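Local coordinates for protein 2-aminomuconate 6-semialdehyde dehydrogenase (Burkholderia cenocepacia, PDB 4U3W) that probably oxidises the aldehyde group of 2-aminomuconate 6-semialdehyde to a carboxylate, as a member of the aldehyde dehydrogenase family, at residues K276-V281 with S309-V314; F282-F287 with I440-L445; A289-V294 with A324-Q329; Y313-I318 with A417-E422. One frame throughout, in Å; residues are numbered along the deposited sequence.

Contact 1 (K276-V281 with S309-V314); sequences KNAAVV and SERVYV
The main-chain oxygen of Lys-276 is gripped twice by one guanidinium: Arg-311 NE and Arg-311 NH2 each lie 2.9 Å from Lys-276 O. The oxygen lies in the guanidinium plane, and because NE and one terminal nitrogen are the donors the grip is side-on. NH2 meets it almost in line with the carbonyl, whereas NE comes from above the carbonyl plane. A bend at chi3 (-79°) turns the arginine tip back to this oxygen. Ala-278 CB is centred over one face of the group, 4.2 Å above its plane. Arg-311 NH1 donates to Tyr-313 OH at 2.9 Å, and helix 422-430 takes further bonds through Arg-428 O and Val-429 O; together these partners fix the rotation of the buried group. The Tyr-313 ring turns its edge to Ala-278, with Tyr-313 CE2 3.9 Å from Ala-278 CB. The side chain of Lys-276 crosses that of Glu-310 at about a right angle and places Lys-276 NZ 2.8 Å from Glu-310 OE1, on the anti side of the carboxylate. NZ also bonds Glu-407 O and a water that donates to Glu-310 O, while Glu-310 OE2 accepts from Phe-410 N; this network would probably keep the buried pair ionised. The strands run parallel, 23° apart. Asn-277 O accepts from Arg-311 N, Ala-279 N donates to Arg-311 O, Tyr-313 N lies 2.8 Å from Ala-279 O, and Val-281 N 2.8 Å from Tyr-313 O. With helix 287-299 between them in sequence, these neighbouring parallel strands form a beta-alpha-beta crossover within the catalytic domain of the aldehyde dehydrogenase fold.

Contact 2 (F282-F287 with I440-L445); sequences FADADF and IWTTQL
Phe-282 N donates to Trp-441 O at 3.1 Å, prolonging the pairing of two neighbouring strands just where segment 282-287 turns off. A type I turn from Phe-282 to Ala-285 follows, and it brings the Ala-285 CA within 4.0 Å of the Thr-442 CA. Ala-285 CB settles 3.8 Å from Trp-441 CB. Phe-282 runs alongside Ile-440, pointing the same way, and meets Ile-440 CG2 with its ring edge at CE2, 3.9 Å away. The polar side centres on Asp-284. Its CG stands between the backbone N and the carbonyl carbon (chi1 65°), which carries the carboxylate to the residues that follow strand 437-441. There OD1 accepts twice: from Thr-442 OG1 at 2.6 Å, met on the syn side and 20° out of the carboxylate plane, and from Thr-443 N at 3.2 Å, which approaches from above that plane. The hydroxyl of Thr-443 donates in turn to the main chain, Thr-443 OG1 lying 2.7 Å from Asp-284 O. Thr-442 OG1 also accepts from Gln-444 N, 3.1 Å away, closing an ST turn ahead of helix 445-452. Beyond this, Gln-444 packs against Thr-443 of a second subunit. Asp-284 OD2 forms a salt bridge with Arg-447 in the first turn of that helix, so the donors at OD1 and the arginine at OD2 would probably stabilise the carboxylate as an anion.

Contact 3 (A289-V294 with A324-Q329); sequences AAVAGV and AALKEQ
Val-291 aims its CB at helix 324-329, and from there the two methyls part. CG2 goes to Ala-325, where the methyl-to-methyl distance from Val-291 CG2 to Ala-325 CB is 3.9 Å. The other branch, set opposite the backbone N (chi1 176°), reaches between Ala-325 and Gln-329: Val-291 CG1 is 4.0 Å from Ala-325 CB and 3.6 Å from Gln-329 NE2, and it also touches Leu-326 CD1. The glutamine chain is extended beyond CG and crosses the valine at a slant, laying its amide end along the flank of the contact, with Gln-329 OE1 3.9 Å from Ala-292 CA. On the flank formed by Val-294, Leu-326 reaches back: its CD1 lies 3.6 Å from Val-291 O, and CD2 lies 4.0 Å from Val-294 CG1, the two side chains crossing at about a right angle. Apolar packing therefore carries the contact. The short axes come within 9.6 Å at an angle of 50°, their N-to-C directions broadly alike. Phe-322, a turn earlier on helix 319-331, packs on both valines, while Leu-326 also reaches Cys-414 and Ile-416 of strand 413-419. Helices 287-299 and 319-331 thus lie next to each other on one side of the sheet, with Leu-326 inserted between helix and strands.

Contact 4 (Y313-I318 with A417-E422); sequences YVERPI and APFDDE
Backbone pairing joins the ends of the two strands in parallel, with Val-314 N to Ala-417 O at 2.9 Å, Phe-419 N to Val-314 O, and Arg-316 N to Phe-419 O at 2.8 Å. The short axes are 45° apart, so the strands splay and twist at these C-terminal ends. Aromatic contacts come next. Phe-419 has its CG between the backbone N and the carbonyl carbon (chi1 72°), which swings the ring across the neighbouring strand. Glu-315 CB then sits over its face, 4.0 Å from the Phe-419 ring centroid, a CH-pi contact, while Tyr-313 CB touches Phe-419 CD1 at 3.8 Å. The charged contact lies on the outer side: Arg-316 grips Asp-420 side-on, one nitrogen to each oxygen. Arg-316 NE meets the syn lone pair of Asp-420 OD1 at 2.8 Å, and Arg-316 NH2 meets Asp-420 OD2 at 3.1 Å. Pro-418 covers one face of that guanidinium near its rim, CB standing 3.6 Å above the plane. A water joins the segments too, donating to Glu-315 OE2 at 2.6 Å and to Asp-420 O; Glu-315 OE1 accepts from Ala-283 N. Two nearly straight bonds keep both Asp-420 oxygens near the guanidinium plane, although the carboxylate plane is turned 28° from it, so this exposed salt bridge, backed by the proline, ties the residues just after strand 413-419 to the end of strand 309-315.

In the fold
Contacts 1, 2 and 4 reach one mixed sheet, where strands 413-419, 309-315, 277-281 and 437-441 lie side by side in that order; contact 3 packs two helices against it. Contact 1 is the middle pair. Contact 4 shares Tyr-313 and Val-314 with it, their centres about 11 Å apart, and contact 2 joins the other flank about 14 Å away. Along the chain, strand 277-281, helix 287-299, strand 309-315 and helix 319-331 follow one another, so contacts 1 and 3 interlock; contacts 3 and 4 are nested inside the loop closed by contact 2. Distant parts of the sequence thereby build one alpha/beta domain, and residues of contact 2 touch a second subunit.

Contact 1 (K276-V281 with S309-V314)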
loop_
_atom_site.group_PDB
_atom_site.type_symbol
_atom_site.label_atom_id
_atom_site.label_comp_id
_atom_site.label_asym_id
_atom_site.label_seq_id
_atom_site.Cartn_x
_atom_site.Cartn_y
_atom_site.Cartn_z
ATOM N N LYS A 276 12.840 26.100 -15.055
ATOM C CA LYS A 276 12.418 27.453 -15.476
ATOM C C LYS A 276 10.931 27.524 -15.229
ATOM O O LYS A 276 10.108 27.440 -16.149
ATOM C CB LYS A 276 12.748 27.732 -16.928
ATOM C CG LYS A 276 12.526 29.236 -17.330
ATOM C CD LYS A 276 13.578 30.176 -16.688
ATOM C CE LYS A 276 13.356 31.654 -17.151
ATOM N NZ LYS A 276 14.450 32.523 -16.637
ATOM N N ASN A 277 10.595 27.585 -13.947
ATOM C CA ASN A 277 9.249 27.358 -13.488
ATOM C C ASN A 277 8.289 28.518 -13.733
ATOM O O ASN A 277 8.674 29.672 -13.664
ATOM C CB ASN A 277 9.272 27.037 -12.000
ATOM C CG ASN A 277 10.306 25.973 -11.677
ATOM O OD1 ASN A 277 10.241 24.844 -12.182
ATOM N ND2 ASN A 277 11.239 26.320 -10.823
ATOM N N ALA A 278 7.041 28.173 -14.024
ATOM C CA ALA A 278 5.963 29.154 -14.222
ATOM C C ALA A 278 4.999 29.248 -13.028
ATOM O O ALA A 278 4.755 28.233 -12.301
ATOM C CB ALA A 278 5.170 28.817 -15.479
ATOM N N ALA A 279 4.465 30.455 -12.841
ATOM C CA ALA A 279 3.278 30.689 -12.020
ATOM C C ALA A 279 2.169 31.189 -12.963
ATOM O O ALA A 279 2.431 32.032 -13.838
ATOM C CB ALA A 279 3.570 31.713 -10.911
ATOM N N VAL A 280 0.964 30.621 -12.826
ATOM C CA VAL A 280 -0.177 30.971 -13.692
ATOM C C VAL A 280 -1.237 31.595 -12.821
ATOM O O VAL A 280 -1.580 31.029 -11.797
ATOM C CB VAL A 280 -0.756 29.727 -14.449
ATOM C CG1 VAL A 280 -1.917 30.124 -15.371
ATOM C CG2 VAL A 280 0.358 29.063 -15.283
ATOM N N VAL A 281 -1.687 32.789 -13.196
ATOM C CA VAL A 281 -2.739 33.466 -12.457
ATOM C C VAL A 281 -3.966 33.702 -13.348
ATOM O O VAL A 281 -3.912 34.491 -14.264
ATOM C CB VAL A 281 -2.261 34.832 -11.858
ATOM C CG1 VAL A 281 -3.377 35.429 -10.989
ATOM C CG2 VAL A 281 -0.983 34.605 -10.996
ATOM N N SER A 309 9.662 30.916 -9.362
ATOM C CA SER A 309 8.943 31.208 -10.572
ATOM C C SER A 309 9.653 32.333 -11.325
ATOM O O SER A 309 9.533 33.494 -10.943
ATOM C CB SER A 309 7.480 31.625 -10.255
ATOM O OG SER A 309 7.477 32.800 -9.444
ATOM N N GLU A 310 10.351 32.006 -12.417
ATOM C CA GLU A 310 10.973 33.039 -13.227
ATOM C C GLU A 310 10.108 33.405 -14.432
ATOM O O GLU A 310 10.388 34.413 -15.067
ATOM C CB GLU A 310 12.403 32.597 -13.677
ATOM C CG GLU A 310 13.330 32.554 -12.458
ATOM C CD GLU A 310 14.843 32.324 -12.811
ATOM O OE1 GLU A 310 15.170 32.061 -13.993
ATOM O OE2 GLU A 310 15.675 32.436 -11.893
ATOM N N ARG A 311 9.052 32.610 -14.722
ATOM C CA ARG A 311 8.037 32.957 -15.740
ATOM C C ARG A 311 6.726 33.103 -14.989
ATOM O O ARG A 311 6.423 32.304 -14.085
ATOM C CB ARG A 311 7.853 31.881 -16.840
ATOM C CG ARG A 311 9.130 31.515 -17.634
ATOM C CD ARG A 311 8.833 30.447 -18.682
ATOM N NE ARG A 311 8.756 29.077 -18.098
ATOM C CZ ARG A 311 7.961 28.117 -18.576
ATOM N NH1 ARG A 311 7.140 28.378 -19.590
ATOM N NH2 ARG A 311 7.965 26.899 -18.033
ATOM N N VAL A 312 5.979 34.144 -15.322
ATOM C CA VAL A 312 4.614 34.320 -14.789
ATOM C C VAL A 312 3.664 34.562 -15.965
ATOM O O VAL A 312 4.005 35.340 -16.872
ATOM C CB VAL A 312 4.517 35.518 -13.787
ATOM C CG1 VAL A 312 3.088 35.598 -13.160
ATOM C CG2 VAL A 312 5.582 35.373 -12.691
ATOM N N TYR A 313 2.502 33.881 -15.973
ATOM C CA TYR A 313 1.477 34.133 -16.986
ATOM C C TYR A 313 0.175 34.561 -16.308
ATOM O O TYR A 313 -0.338 33.848 -15.470
ATOM C CB TYR A 313 1.203 32.908 -17.869
ATOM C CG TYR A 313 2.461 32.367 -18.593
ATOM C CD1 TYR A 313 2.938 32.948 -19.762
ATOM C CD2 TYR A 313 3.137 31.274 -18.088
ATOM C CE1 TYR A 313 4.094 32.435 -20.434
ATOM C CE2 TYR A 313 4.298 30.752 -18.730
ATOM C CZ TYR A 313 4.757 31.352 -19.894
ATOM O OH TYR A 313 5.854 30.788 -20.458
ATOM N N VAL A 314 -0.350 35.719 -16.698
ATOM C CA VAL A 314 -1.535 36.282 -16.040
ATOM C C VAL A 314 -2.609 36.507 -17.099
ATOM O O VAL A 314 -2.325 37.026 -18.177
ATOM C CB VAL A 314 -1.198 37.602 -15.307
ATOM C CG1 VAL A 314 -2.431 38.211 -14.617
ATOM C CG2 VAL A 314 -0.066 37.354 -14.282
HETATM O O HOH W 1 12.991 34.853 -16.443
#

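Contact 2 (F282-F287 with I440-L445)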
loop_
_atom_site.group_PDB
_atom_site.type_symbol
_atom_site.label_atom_id
_atom_site.label_comp_id
_atom_site.label_asym_id
_atom_site.label_seq_id
_atom_site.Cartn_x
_atom_site.Cartn_y
_atom_site.Cartn_z
ATOM N N PHE A 282 -5.067 33.008 -13.061
ATOM C CA PHE A 282 -6.296 33.208 -13.801
ATOM C C PHE A 282 -7.037 34.451 -13.254
ATOM O O PHE A 282 -6.858 34.791 -12.074
ATOM C CB PHE A 282 -7.167 31.940 -13.696
ATOM C CG PHE A 282 -6.664 30.808 -14.552
ATOM C CD1 PHE A 282 -7.059 30.701 -15.885
ATOM C CD2 PHE A 282 -5.749 29.875 -14.034
ATOM C CE1 PHE A 282 -6.599 29.679 -16.680
ATOM C CE2 PHE A 282 -5.293 28.825 -14.816
ATOM C CZ PHE A 282 -5.706 28.731 -16.146
ATOM N N ALA A 283 -7.884 35.098 -14.076
ATOM C CA ALA A 283 -8.641 36.276 -13.631
ATOM C C ALA A 283 -9.558 35.942 -12.446
ATOM O O ALA A 283 -9.885 36.825 -11.664
ATOM C CB ALA A 283 -9.506 36.900 -14.823
ATOM N N ASP A 284 -9.958 34.674 -12.287
ATOM C CA ASP A 284 -10.846 34.303 -11.180
ATOM C C ASP A 284 -10.088 34.014 -9.876
ATOM O O ASP A 284 -10.685 33.596 -8.872
ATOM C CB ASP A 284 -11.721 33.097 -11.561
ATOM C CG ASP A 284 -10.912 31.782 -11.806
ATOM O OD1 ASP A 284 -9.914 31.515 -11.104
ATOM O OD2 ASP A 284 -11.305 30.981 -12.704
ATOM N N ALA A 285 -8.767 34.209 -9.886
ATOM C CA ALA A 285 -7.973 33.977 -8.682
ATOM C C ALA A 285 -8.297 34.979 -7.610
ATOM O O ALA A 285 -8.841 36.045 -7.904
ATOM C CB ALA A 285 -6.421 34.010 -9.003
ATOM N N ASP A 286 -7.970 34.624 -6.370
ATOM C CA ASP A 286 -7.959 35.572 -5.259
ATOM C C ASP A 286 -6.800 36.529 -5.503
ATOM O O ASP A 286 -5.660 36.144 -5.369
ATOM C CB ASP A 286 -7.824 34.807 -3.922
ATOM C CG ASP A 286 -7.720 35.728 -2.676
ATOM O OD1 ASP A 286 -7.268 36.898 -2.744
ATOM O OD2 ASP A 286 -8.056 35.230 -1.584
ATOM N N PHE A 287 -7.102 37.766 -5.876
ATOM C CA PHE A 287 -6.086 38.672 -6.427
ATOM C C PHE A 287 -5.007 38.991 -5.413
ATOM O O PHE A 287 -3.809 38.832 -5.713
ATOM C CB PHE A 287 -6.742 39.976 -6.927
ATOM C CG PHE A 287 -5.756 40.954 -7.594
ATOM C CD1 PHE A 287 -5.469 40.843 -8.943
ATOM C CD2 PHE A 287 -5.155 41.984 -6.858
ATOM C CE1 PHE A 287 -4.568 41.736 -9.569
ATOM C CE2 PHE A 287 -4.274 42.898 -7.461
ATOM C CZ PHE A 287 -3.992 42.777 -8.830
ATOM N N ILE A 440 -0.388 27.409 -9.783
ATOM C CA ILE A 440 -1.603 27.860 -10.457
ATOM C C ILE A 440 -2.459 28.542 -9.415
ATOM O O ILE A 440 -2.669 27.946 -8.342
ATOM C CB ILE A 440 -2.434 26.639 -11.010
ATOM C CG1 ILE A 440 -1.544 25.707 -11.849
ATOM C CG2 ILE A 440 -3.711 27.070 -11.741
ATOM C CD1 ILE A 440 -1.104 26.304 -13.086
ATOM N N TRP A 441 -2.996 29.730 -9.751
ATOM C CA TRP A 441 -3.850 30.499 -8.872
ATOM C C TRP A 441 -5.233 30.602 -9.510
ATOM O O TRP A 441 -5.382 31.196 -10.590
ATOM C CB TRP A 441 -3.262 31.907 -8.592
ATOM C CG TRP A 441 -2.000 31.783 -7.855
ATOM C CD1 TRP A 441 -0.761 31.561 -8.393
ATOM C CD2 TRP A 441 -1.825 31.819 -6.429
ATOM N NE1 TRP A 441 0.179 31.456 -7.383
ATOM C CE2 TRP A 441 -0.454 31.584 -6.169
ATOM C CE3 TRP A 441 -2.696 32.013 -5.351
ATOM C CZ2 TRP A 441 0.077 31.541 -4.859
ATOM C CZ3 TRP A 441 -2.178 31.978 -4.069
ATOM C CH2 TRP A 441 -0.805 31.756 -3.830
ATOM N N THR A 442 -6.221 29.983 -8.855
ATOM C CA THR A 442 -7.616 30.018 -9.311
ATOM C C THR A 442 -8.541 29.682 -8.140
ATOM O O THR A 442 -8.150 28.921 -7.253
ATOM C CB THR A 442 -7.857 29.004 -10.470
ATOM O OG1 THR A 442 -9.229 29.028 -10.882
ATOM C CG2 THR A 442 -7.463 27.601 -10.023
ATOM N N THR A 443 -9.758 30.225 -8.145
ATOM C CA THR A 443 -10.743 29.792 -7.156
ATOM C C THR A 443 -11.695 28.718 -7.715
ATOM O O THR A 443 -12.612 28.269 -7.001
ATOM C CB THR A 443 -11.615 30.975 -6.679
ATOM O OG1 THR A 443 -12.195 31.568 -7.827
ATOM C CG2 THR A 443 -10.785 32.030 -5.961
ATOM N N GLN A 444 -11.518 28.308 -8.976
ATOM C CA GLN A 444 -12.485 27.389 -9.575
ATOM C C GLN A 444 -12.102 25.928 -9.415
ATOM O O GLN A 444 -10.947 25.498 -9.707
ATOM C CB GLN A 444 -12.692 27.740 -11.050
ATOM C CG GLN A 444 -13.344 29.092 -11.218
ATOM C CD GLN A 444 -14.791 29.169 -10.745
ATOM O OE1 GLN A 444 -15.695 28.520 -11.308
ATOM N NE2 GLN A 444 -15.035 30.026 -9.738
ATOM N N LEU A 445 -13.062 25.158 -8.910
ATOM C CA LEU A 445 -12.864 23.732 -8.611
ATOM C C LEU A 445 -12.409 22.903 -9.816
ATOM O O LEU A 445 -11.342 22.285 -9.789
ATOM C CB LEU A 445 -14.167 23.119 -8.039
ATOM C CG LEU A 445 -14.148 21.611 -7.733
ATOM C CD1 LEU A 445 -13.171 21.230 -6.556
ATOM C CD2 LEU A 445 -15.596 21.174 -7.422
#

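Contact 3 (A289-V294 with A324-Q329)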
loop_
_atom_site.group_PDB
_atom_site.type_symbol
_atom_site.label_atom_id
_atom_site.label_comp_id
_atom_site.label_asym_id
_atom_site.label_seq_id
_atom_site.Cartn_x
_atom_site.Cartn_y
_atom_site.Cartn_z
ATOM N N ALA A 289 -4.108 37.411 -2.705
ATOM C CA ALA A 289 -3.326 36.216 -2.380
ATOM C C ALA A 289 -2.335 35.821 -3.486
ATOM O O ALA A 289 -1.197 35.420 -3.189
ATOM C CB ALA A 289 -4.261 35.011 -2.065
ATOM N N ALA A 290 -2.762 35.933 -4.743
ATOM C CA ALA A 290 -1.909 35.577 -5.878
ATOM C C ALA A 290 -0.749 36.562 -6.012
ATOM O O ALA A 290 0.362 36.130 -6.299
ATOM C CB ALA A 290 -2.713 35.551 -7.193
ATOM N N VAL A 291 -0.990 37.867 -5.807
ATOM C CA VAL A 291 0.139 38.825 -5.839
ATOM C C VAL A 291 1.140 38.518 -4.736
ATOM O O VAL A 291 2.336 38.378 -5.020
ATOM C CB VAL A 291 -0.319 40.324 -5.710
ATOM C CG1 VAL A 291 0.916 41.269 -5.653
ATOM C CG2 VAL A 291 -1.203 40.750 -6.863
ATOM N N ALA A 292 0.679 38.352 -3.491
ATOM C CA ALA A 292 1.608 37.956 -2.421
ATOM C C ALA A 292 2.353 36.628 -2.705
ATOM O O ALA A 292 3.536 36.465 -2.348
ATOM C CB ALA A 292 0.862 37.825 -1.082
ATOM N N GLY A 293 1.638 35.672 -3.301
ATOM C CA GLY A 293 2.203 34.337 -3.569
ATOM C C GLY A 293 3.322 34.423 -4.615
ATOM O O GLY A 293 4.360 33.742 -4.503
ATOM N N VAL A 294 3.073 35.217 -5.653
ATOM C CA VAL A 294 4.081 35.401 -6.719
ATOM C C VAL A 294 5.262 36.238 -6.238
ATOM O O VAL A 294 6.426 35.969 -6.625
ATOM C CB VAL A 294 3.397 36.021 -7.968
ATOM C CG1 VAL A 294 4.466 36.546 -9.036
ATOM C CG2 VAL A 294 2.467 34.985 -8.567
ATOM N N ALA A 324 1.250 46.047 -11.762
ATOM C CA ALA A 324 1.338 47.221 -10.897
ATOM C C ALA A 324 1.385 46.851 -9.411
ATOM O O ALA A 324 2.193 47.397 -8.693
ATOM C CB ALA A 324 0.139 48.191 -11.173
ATOM N N ALA A 325 0.521 45.939 -8.943
ATOM C CA ALA A 325 0.547 45.516 -7.525
ATOM C C ALA A 325 1.823 44.786 -7.140
ATOM O O ALA A 325 2.352 44.941 -6.035
ATOM C CB ALA A 325 -0.652 44.605 -7.199
ATOM N N LEU A 326 2.309 43.943 -8.026
ATOM C CA LEU A 326 3.548 43.230 -7.702
ATOM C C LEU A 326 4.721 44.203 -7.620
ATOM O O LEU A 326 5.652 44.041 -6.803
ATOM C CB LEU A 326 3.833 42.157 -8.745
ATOM C CG LEU A 326 4.951 41.156 -8.346
ATOM C CD1 LEU A 326 4.475 40.171 -7.244
ATOM C CD2 LEU A 326 5.422 40.414 -9.567
ATOM N N LYS A 327 4.698 45.194 -8.498
ATOM C CA LYS A 327 5.767 46.198 -8.529
ATOM C C LYS A 327 5.847 46.908 -7.174
ATOM O O LYS A 327 6.924 47.046 -6.590
ATOM C CB LYS A 327 5.536 47.198 -9.676
ATOM C CG LYS A 327 6.524 48.370 -9.697
ATOM C CD LYS A 327 6.164 49.397 -10.787
ATOM C CE LYS A 327 7.151 50.563 -10.752
ATOM N NZ LYS A 327 6.967 51.527 -11.889
ATOM N N GLU A 328 4.700 47.367 -6.686
ATOM C CA GLU A 328 4.616 48.028 -5.384
ATOM C C GLU A 328 5.124 47.153 -4.213
ATOM O O GLU A 328 5.888 47.611 -3.366
ATOM C CB GLU A 328 3.157 48.501 -5.157
ATOM C CG GLU A 328 2.868 49.092 -3.802
ATOM C CD GLU A 328 1.421 49.560 -3.671
ATOM O OE1 GLU A 328 0.820 49.992 -4.689
ATOM O OE2 GLU A 328 0.869 49.458 -2.555
ATOM N N GLN A 329 4.748 45.881 -4.157
ATOM C CA GLN A 329 5.265 45.018 -3.092
ATOM C C GLN A 329 6.764 44.718 -3.237
ATOM O O GLN A 329 7.498 44.552 -2.231
ATOM C CB GLN A 329 4.469 43.693 -3.058
ATOM C CG GLN A 329 2.953 43.922 -2.697
ATOM C CD GLN A 329 2.223 42.624 -2.340
ATOM O OE1 GLN A 329 2.842 41.593 -2.110
ATOM N NE2 GLN A 329 0.870 42.676 -2.323
#

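Contact 4 (Y313-I318 with A417-E422)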
loop_
_atom_site.group_PDB
_atom_site.type_symbol
_atom_site.label_atom_id
_atom_site.label_comp_id
_atom_site.label_asym_id
_atom_site.label_seq_id
_atom_site.Cartn_x
_atom_site.Cartn_y
_atom_site.Cartn_z
ATOM N N TYR A 313 2.502 33.881 -15.973
ATOM C CA TYR A 313 1.477 34.133 -16.986
ATOM C C TYR A 313 0.175 34.561 -16.308
ATOM O O TYR A 313 -0.338 33.848 -15.470
ATOM C CB TYR A 313 1.203 32.908 -17.869
ATOM C CG TYR A 313 2.461 32.367 -18.593
ATOM C CD1 TYR A 313 2.938 32.948 -19.762
ATOM C CD2 TYR A 313 3.137 31.274 -18.088
ATOM C CE1 TYR A 313 4.094 32.435 -20.434
ATOM C CE2 TYR A 313 4.298 30.752 -18.730
ATOM C CZ TYR A 313 4.757 31.352 -19.894
ATOM O OH TYR A 313 5.854 30.788 -20.458
ATOM N N VAL A 314 -0.350 35.719 -16.698
ATOM C CA VAL A 314 -1.535 36.282 -16.040
ATOM C C VAL A 314 -2.609 36.507 -17.099
ATOM O O VAL A 314 -2.325 37.026 -18.177
ATOM C CB VAL A 314 -1.198 37.602 -15.307
ATOM C CG1 VAL A 314 -2.431 38.211 -14.617
ATOM C CG2 VAL A 314 -0.066 37.354 -14.282
ATOM N N GLU A 315 -3.833 36.076 -16.805
ATOM C CA GLU A 315 -4.903 36.200 -17.772
ATOM C C GLU A 315 -5.126 37.690 -18.078
ATOM O O GLU A 315 -5.137 38.530 -17.163
ATOM C CB GLU A 315 -6.184 35.527 -17.268
ATOM C CG GLU A 315 -7.187 35.285 -18.358
ATOM C CD GLU A 315 -8.443 34.553 -17.820
ATOM O OE1 GLU A 315 -8.428 34.059 -16.669
ATOM O OE2 GLU A 315 -9.420 34.518 -18.566
ATOM N N ARG A 316 -5.310 38.010 -19.356
ATOM C CA ARG A 316 -5.229 39.401 -19.806
ATOM C C ARG A 316 -6.123 40.422 -19.037
ATOM O O ARG A 316 -5.658 41.517 -18.778
ATOM C CB ARG A 316 -5.535 39.485 -21.319
ATOM C CG ARG A 316 -5.109 40.792 -21.966
ATOM C CD ARG A 316 -5.388 40.773 -23.447
ATOM N NE ARG A 316 -4.667 39.708 -24.136
ATOM C CZ ARG A 316 -3.396 39.789 -24.517
ATOM N NH1 ARG A 316 -2.678 40.869 -24.244
ATOM N NH2 ARG A 316 -2.832 38.778 -25.155
ATOM N N PRO A 317 -7.379 40.073 -18.644
ATOM C CA PRO A 317 -8.142 41.146 -17.977
ATOM C C PRO A 317 -7.566 41.679 -16.644
ATOM O O PRO A 317 -7.901 42.796 -16.259
ATOM C CB PRO A 317 -9.514 40.500 -17.724
ATOM C CG PRO A 317 -9.624 39.450 -18.739
ATOM C CD PRO A 317 -8.230 38.895 -18.910
ATOM N N ILE A 318 -6.705 40.930 -15.947
ATOM C CA ILE A 318 -6.124 41.462 -14.725
ATOM C C ILE A 318 -4.618 41.714 -14.863
ATOM O O ILE A 318 -3.942 41.982 -13.863
ATOM C CB ILE A 318 -6.350 40.506 -13.511
ATOM C CG1 ILE A 318 -5.853 39.093 -13.817
ATOM C CG2 ILE A 318 -7.825 40.476 -13.070
ATOM C CD1 ILE A 318 -5.590 38.276 -12.554
ATOM N N ALA A 417 3.792 37.696 -18.529
ATOM C CA ALA A 417 3.131 37.834 -19.846
ATOM C C ALA A 417 1.652 37.632 -19.686
ATOM O O ALA A 417 1.234 36.940 -18.764
ATOM C CB ALA A 417 3.673 36.843 -20.870
ATOM N N PRO A 418 0.846 38.257 -20.576
ATOM C CA PRO A 418 -0.598 37.991 -20.587
ATOM C C PRO A 418 -0.948 36.707 -21.324
ATOM O O PRO A 418 -0.212 36.365 -22.257
ATOM C CB PRO A 418 -1.166 39.188 -21.350
ATOM C CG PRO A 418 -0.055 39.523 -22.341
ATOM C CD PRO A 418 1.241 39.240 -21.604
ATOM N N PHE A 419 -2.060 36.058 -20.961
ATOM C CA PHE A 419 -2.601 34.985 -21.789
ATOM C C PHE A 419 -4.112 35.175 -21.944
ATOM O O PHE A 419 -4.738 35.924 -21.172
ATOM C CB PHE A 419 -2.244 33.590 -21.215
ATOM C CG PHE A 419 -2.977 33.204 -19.954
ATOM C CD1 PHE A 419 -2.472 33.574 -18.707
ATOM C CD2 PHE A 419 -4.117 32.411 -19.999
ATOM C CE1 PHE A 419 -3.100 33.200 -17.522
ATOM C CE2 PHE A 419 -4.793 32.034 -18.815
ATOM C CZ PHE A 419 -4.286 32.427 -17.565
ATOM N N ASP A 420 -4.697 34.512 -22.940
ATOM C CA ASP A 420 -6.131 34.650 -23.191
ATOM C C ASP A 420 -6.975 33.432 -22.879
ATOM O O ASP A 420 -8.142 33.579 -22.555
ATOM C CB ASP A 420 -6.350 35.054 -24.651
ATOM C CG ASP A 420 -5.751 36.403 -24.952
ATOM O OD1 ASP A 420 -6.167 37.383 -24.289
ATOM O OD2 ASP A 420 -4.817 36.455 -25.788
ATOM N N ASP A 421 -6.443 32.227 -23.045
ATOM C CA ASP A 421 -7.237 31.068 -22.690
ATOM C C ASP A 421 -6.456 29.862 -22.122
ATOM O O ASP A 421 -5.204 29.762 -22.156
ATOM C CB ASP A 421 -8.106 30.619 -23.882
ATOM C CG ASP A 421 -7.301 30.274 -25.110
ATOM O OD1 ASP A 421 -6.694 29.183 -25.112
ATOM O OD2 ASP A 421 -7.333 31.067 -26.090
ATOM N N GLU A 422 -7.249 28.963 -21.567
ATOM C CA GLU A 422 -6.732 27.867 -20.795
ATOM C C GLU A 422 -5.867 26.896 -21.609
ATOM O O GLU A 422 -4.773 26.543 -21.177
ATOM C CB GLU A 422 -7.890 27.131 -20.159
ATOM C CG GLU A 422 -7.421 26.128 -19.134
ATOM C CD GLU A 422 -8.609 25.512 -18.431
ATOM O OE1 GLU A 422 -9.245 26.211 -17.637
ATOM O OE2 GLU A 422 -8.913 24.338 -18.682
HETATM O O HOH W 2 -9.277 35.626 -20.914
#